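Local coordinates for hypothetical protein (Staphylococcus aureus subsp. aureus, PDB 2IL5) that is of unknown function but belongs to the Activator of Hsp90 ATPase homolog 1-like family of the Bet v 1-like clan and may bind a hydrophobic ligand, at residues Y22-W33 with F110-M120. Sequence-based numbering, arbitrary orientation.
Sequences YKFSPELVYEAW and FFERETGGTQM
Gly117 and Thr118, in the hairpin between strands 104-112 and 118-128, form a classic beta bulge opposite Tyr22, at the end of the edge strand 12-22. Tyr22 N gives a nearly straight bond to Thr118 O (2.9 Å, 174°). Tyr22 O in turn accepts from Thr118 N (3.1 Å), which lies above the carbonyl plane. Gly117 N and Arg113 NH1 add weak bonds to the same oxygen. The arginine chain bends at chi3 (68°) and brings the guanidinium edge to it. After Tyr22 the chain turns into helix 26-32, which Ser25 N-caps by accepting from Leu28 N through OG. Pro26 CG lies against Glu112 CG (3.7 Å), and the two side chains cross at about a right angle. Further along, the Phe110 ring packs against the helix, with Tyr30 CA over its centre, 4.3 Å from the Phe110 centroid, a CH-pi contact. Val29 CG1 packs obliquely on Phe110 CE2 (3.6 Å). The Phe110 edge, led by CZ, points to the face of the five-membered ring of Trp33 in an offset edge-to-face pair with planes at 61°. Selenomethionine Met120 comes to the edge of the same indole, with SE 3.7 Å from Trp33 NE1, a Met-aromatic contact. Met161 of helix 136-166 also touches Tyr22 and Trp33. A curved antiparallel sheet that grips a long C-terminal helix, with short helices after the first strand, is typical of the Bet v 1-like helix-grip fold.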
loop_
_atom_site.group_PDB
_atom_site.type_symbol
_atom_site.label_atom_id
_atom_site.label_comp_id
_atom_site.label_asym_id
_atom_site.label_seq_id
_atom_site.Cartn_x
_atom_site.Cartn_y
_atom_site.Cartn_z
ATOM N N TYR A 22 -16.121 -1.457 -5.122
ATOM C CA TYR A 22 -16.017 -0.877 -6.453
ATOM C C TYR A 22 -16.946 -1.605 -7.382
ATOM O O TYR A 22 -17.281 -2.764 -7.132
ATOM C CB TYR A 22 -14.592 -0.993 -6.989
ATOM C CG TYR A 22 -13.577 -0.317 -6.126
ATOM C CD1 TYR A 22 -12.561 -1.051 -5.485
ATOM C CD2 TYR A 22 -13.646 1.066 -5.908
ATOM C CE1 TYR A 22 -11.629 -0.407 -4.671
ATOM C CE2 TYR A 22 -12.734 1.708 -5.110
ATOM C CZ TYR A 22 -11.720 0.967 -4.488
ATOM O OH TYR A 22 -10.818 1.645 -3.704
ATOM N N LYS A 23 -17.332 -0.920 -8.454
ATOM C CA LYS A 23 -18.074 -1.508 -9.559
ATOM C C LYS A 23 -17.176 -2.348 -10.486
ATOM O O LYS A 23 -17.659 -3.202 -11.225
ATOM C CB LYS A 23 -18.749 -0.398 -10.382
ATOM C CG LYS A 23 -17.725 0.534 -11.044
ATOM C CD LYS A 23 -18.350 1.640 -11.841
ATOM C CE LYS A 23 -17.284 2.640 -12.234
ATOM N NZ LYS A 23 -17.850 4.007 -12.421
ATOM N N PHE A 24 -15.878 -2.069 -10.478
ATOM C CA PHE A 24 -14.915 -2.811 -11.302
ATOM C C PHE A 24 -14.852 -4.288 -10.945
ATOM O O PHE A 24 -15.066 -4.625 -9.797
ATOM C CB PHE A 24 -13.524 -2.231 -11.093
ATOM C CG PHE A 24 -13.453 -0.771 -11.302
ATOM C CD1 PHE A 24 -13.803 -0.216 -12.529
ATOM C CD2 PHE A 24 -13.031 0.063 -10.278
ATOM C CE1 PHE A 24 -13.736 1.174 -12.724
ATOM C CE2 PHE A 24 -12.958 1.440 -10.466
ATOM C CZ PHE A 24 -13.303 1.992 -11.685
ATOM N N SER A 25 -14.550 -5.142 -11.932
ATOM C CA SER A 25 -14.267 -6.574 -11.712
ATOM C C SER A 25 -13.009 -6.814 -10.819
ATOM O O SER A 25 -12.080 -5.984 -10.825
ATOM C CB SER A 25 -14.113 -7.304 -13.052
ATOM O OG SER A 25 -12.874 -6.987 -13.662
ATOM N N PRO A 26 -12.990 -7.923 -10.033
ATOM C CA PRO A 26 -11.812 -8.248 -9.197
ATOM C C PRO A 26 -10.535 -8.240 -10.002
ATOM O O PRO A 26 -9.527 -7.727 -9.555
ATOM C CB PRO A 26 -12.118 -9.665 -8.690
ATOM C CG PRO A 26 -13.585 -9.677 -8.580
ATOM C CD PRO A 26 -14.076 -8.892 -9.812
ATOM N N GLU A 27 -10.602 -8.821 -11.185
ATOM C CA GLU A 27 -9.542 -8.742 -12.168
ATOM C C GLU A 27 -9.000 -7.342 -12.474
ATOM O O GLU A 27 -7.795 -7.184 -12.666
ATOM C CB GLU A 27 -10.024 -9.351 -13.478
ATOM C CG GLU A 27 -9.313 -8.768 -14.688
ATOM C CD GLU A 27 -9.495 -9.575 -15.931
ATOM O OE1 GLU A 27 -10.659 -9.836 -16.314
ATOM O OE2 GLU A 27 -8.465 -9.925 -16.538
ATOM N N LEU A 28 -9.891 -6.356 -12.608
ATOM C CA LEU A 28 -9.464 -4.964 -12.872
ATOM C C LEU A 28 -8.797 -4.328 -11.653
ATOM O O LEU A 28 -7.789 -3.643 -11.795
ATOM C CB LEU A 28 -10.601 -4.089 -13.401
ATOM C CG LEU A 28 -10.981 -4.288 -14.885
ATOM C CD1 LEU A 28 -12.108 -3.358 -15.224
ATOM C CD2 LEU A 28 -9.813 -4.094 -15.882
ATOM N N VAL A 29 -9.353 -4.570 -10.465
ATOM C CA VAL A 29 -8.724 -4.117 -9.226
ATOM C C VAL A 29 -7.403 -4.839 -8.918
ATOM O O VAL A 29 -6.430 -4.199 -8.510
ATOM C CB VAL A 29 -9.688 -4.188 -8.023
ATOM C CG1 VAL A 29 -9.020 -3.573 -6.788
ATOM C CG2 VAL A 29 -10.974 -3.420 -8.365
ATOM N N TYR A 30 -7.365 -6.153 -9.133
ATOM C CA TYR A 30 -6.164 -6.957 -8.881
ATOM C C TYR A 30 -5.042 -6.494 -9.786
ATOM O O TYR A 30 -3.917 -6.362 -9.352
ATOM C CB TYR A 30 -6.453 -8.454 -9.070
ATOM C CG TYR A 30 -5.255 -9.379 -8.880
ATOM C CD1 TYR A 30 -4.498 -9.830 -9.988
ATOM C CD2 TYR A 30 -4.892 -9.838 -7.598
ATOM C CE1 TYR A 30 -3.396 -10.670 -9.822
ATOM C CE2 TYR A 30 -3.793 -10.673 -7.415
ATOM C CZ TYR A 30 -3.047 -11.094 -8.516
ATOM O OH TYR A 30 -1.969 -11.957 -8.315
ATOM N N GLU A 31 -5.356 -6.264 -11.053
ATOM C CA GLU A 31 -4.403 -5.719 -12.011
ATOM C C GLU A 31 -3.719 -4.417 -11.535
ATOM O O GLU A 31 -2.504 -4.242 -11.739
ATOM C CB GLU A 31 -5.099 -5.487 -13.355
ATOM C CG GLU A 31 -4.148 -5.195 -14.529
ATOM C CD GLU A 31 -4.865 -5.069 -15.907
ATOM O OE1 GLU A 31 -5.788 -4.236 -16.076
ATOM O OE2 GLU A 31 -4.475 -5.801 -16.834
ATOM N N ALA A 32 -4.487 -3.513 -10.916
ATOM C CA ALA A 32 -3.949 -2.233 -10.396
ATOM C C ALA A 32 -2.746 -2.424 -9.476
ATOM O O ALA A 32 -1.847 -1.573 -9.450
ATOM C CB ALA A 32 -5.046 -1.455 -9.678
ATOM N N TRP A 33 -2.737 -3.572 -8.768
ATOM C CA TRP A 33 -1.795 -3.924 -7.710
ATOM C C TRP A 33 -0.598 -4.670 -8.242
ATOM O O TRP A 33 0.381 -4.850 -7.526
ATOM C CB TRP A 33 -2.457 -4.808 -6.618
ATOM C CG TRP A 33 -3.322 -4.022 -5.614
ATOM C CD1 TRP A 33 -4.650 -3.649 -5.768
ATOM C CD2 TRP A 33 -2.923 -3.544 -4.319
ATOM N NE1 TRP A 33 -5.086 -2.974 -4.640
ATOM C CE2 TRP A 33 -4.048 -2.888 -3.743
ATOM C CE3 TRP A 33 -1.723 -3.595 -3.585
ATOM C CZ2 TRP A 33 -4.002 -2.296 -2.451
ATOM C CZ3 TRP A 33 -1.679 -2.983 -2.297
ATOM C CH2 TRP A 33 -2.802 -2.346 -1.759
ATOM N N PHE A 110 -9.425 -9.533 -2.615
ATOM C CA PHE A 110 -10.426 -9.098 -3.598
ATOM C C PHE A 110 -11.565 -10.133 -3.709
ATOM O O PHE A 110 -11.313 -11.297 -4.015
ATOM C CB PHE A 110 -9.749 -8.881 -4.967
ATOM C CG PHE A 110 -8.483 -8.084 -4.886
ATOM C CD1 PHE A 110 -7.242 -8.721 -4.834
ATOM C CD2 PHE A 110 -8.523 -6.695 -4.794
ATOM C CE1 PHE A 110 -6.048 -7.985 -4.698
ATOM C CE2 PHE A 110 -7.345 -5.958 -4.671
ATOM C CZ PHE A 110 -6.107 -6.600 -4.629
ATOM N N PHE A 111 -12.797 -9.732 -3.419
ATOM C CA PHE A 111 -13.962 -10.609 -3.562
ATOM C C PHE A 111 -14.909 -10.075 -4.614
ATOM O O PHE A 111 -15.155 -8.870 -4.675
ATOM C CB PHE A 111 -14.737 -10.733 -2.247
ATOM C CG PHE A 111 -13.968 -11.397 -1.144
ATOM C CD1 PHE A 111 -13.090 -10.654 -0.340
ATOM C CD2 PHE A 111 -14.132 -12.767 -0.891
ATOM C CE1 PHE A 111 -12.371 -11.269 0.684
ATOM C CE2 PHE A 111 -13.420 -13.391 0.159
ATOM C CZ PHE A 111 -12.549 -12.631 0.949
ATOM N N GLU A 112 -15.444 -10.968 -5.442
ATOM C CA GLU A 112 -16.492 -10.591 -6.404
ATOM C C GLU A 112 -17.811 -10.405 -5.663
ATOM O O GLU A 112 -18.190 -11.246 -4.842
ATOM C CB GLU A 112 -16.655 -11.672 -7.458
ATOM C CG GLU A 112 -16.970 -11.160 -8.861
ATOM C CD GLU A 112 -16.593 -12.172 -9.937
ATOM O OE1 GLU A 112 -15.961 -13.202 -9.565
ATOM O OE2 GLU A 112 -16.931 -11.936 -11.136
ATOM N N ARG A 113 -18.487 -9.291 -5.915
ATOM C CA ARG A 113 -19.826 -9.086 -5.371
ATOM C C ARG A 113 -20.869 -9.611 -6.356
ATOM O O ARG A 113 -20.556 -9.823 -7.533
ATOM C CB ARG A 113 -20.060 -7.606 -5.110
ATOM C CG ARG A 113 -18.940 -6.943 -4.357
ATOM C CD ARG A 113 -18.841 -5.480 -4.705
ATOM N NE ARG A 113 -19.979 -4.711 -4.213
ATOM C CZ ARG A 113 -20.347 -3.532 -4.713
ATOM N NH1 ARG A 113 -19.655 -2.994 -5.710
ATOM N NH2 ARG A 113 -21.401 -2.882 -4.219
ATOM N N GLU A 114 -22.091 -9.847 -5.878
ATOM C CA GLU A 114 -23.249 -10.029 -6.795
ATOM C C GLU A 114 -24.134 -8.781 -6.758
ATOM O O GLU A 114 -24.831 -8.502 -5.767
ATOM C CB GLU A 114 -24.041 -11.323 -6.557
ATOM C CG GLU A 114 -24.198 -11.709 -5.104
ATOM C CD GLU A 114 -25.401 -12.588 -4.879
ATOM O OE1 GLU A 114 -25.734 -13.395 -5.779
ATOM O OE2 GLU A 114 -26.015 -12.462 -3.797
ATOM N N THR A 115 -24.121 -8.088 -7.895
ATOM C CA THR A 115 -24.157 -6.622 -8.034
ATOM C C THR A 115 -22.788 -6.286 -8.639
ATOM O O THR A 115 -22.450 -6.754 -9.738
ATOM C CB THR A 115 -24.416 -5.762 -6.706
ATOM O OG1 THR A 115 -24.322 -4.360 -7.011
ATOM C CG2 THR A 115 -23.413 -6.059 -5.550
ATOM N N GLY A 116 -21.988 -5.540 -7.874
ATOM C CA GLY A 116 -20.781 -4.887 -8.362
ATOM C C GLY A 116 -19.668 -5.759 -8.891
ATOM O O GLY A 116 -19.848 -6.930 -9.195
ATOM N N GLY A 117 -18.504 -5.154 -9.033
ATOM C CA GLY A 117 -17.308 -5.903 -9.347
ATOM C C GLY A 117 -16.703 -6.512 -8.104
ATOM O O GLY A 117 -16.773 -7.710 -7.899
ATOM N N THR A 118 -16.107 -5.678 -7.266
ATOM C CA THR A 118 -15.263 -6.191 -6.180
ATOM C C THR A 118 -15.427 -5.516 -4.837
ATOM O O THR A 118 -15.620 -4.300 -4.747
ATOM C CB THR A 118 -13.761 -6.358 -6.613
ATOM O OG1 THR A 118 -12.823 -6.100 -5.517
ATOM C CG2 THR A 118 -13.451 -5.516 -7.751
ATOM N N GLN A 119 -15.402 -6.358 -3.802
ATOM C CA GLN A 119 -15.071 -5.947 -2.444
ATOM C C GLN A 119 -13.573 -6.085 -2.185
ATOM O O GLN A 119 -12.994 -7.165 -2.309
ATOM C CB GLN A 119 -15.818 -6.805 -1.435
ATOM C CG GLN A 119 -15.609 -6.395 -0.007
ATOM C CD GLN A 119 -16.277 -7.341 0.957
ATOM O OE1 GLN A 119 -16.427 -8.527 0.672
ATOM N NE2 GLN A 119 -16.674 -6.828 2.117
HETATM N N MSE A 120 -12.942 -4.983 -1.798
HETATM C CA MSE A 120 -11.530 -5.003 -1.532
HETATM C C MSE A 120 -11.316 -4.796 -0.057
HETATM O O MSE A 120 -11.710 -3.770 0.496
HETATM C CB MSE A 120 -10.804 -3.945 -2.343
HETATM C CG MSE A 120 -9.284 -3.979 -2.176
HETATM SE SE MSE A 120 -8.383 -2.460 -3.025
HETATM C CE MSE A 120 -8.592 -1.090 -1.690
#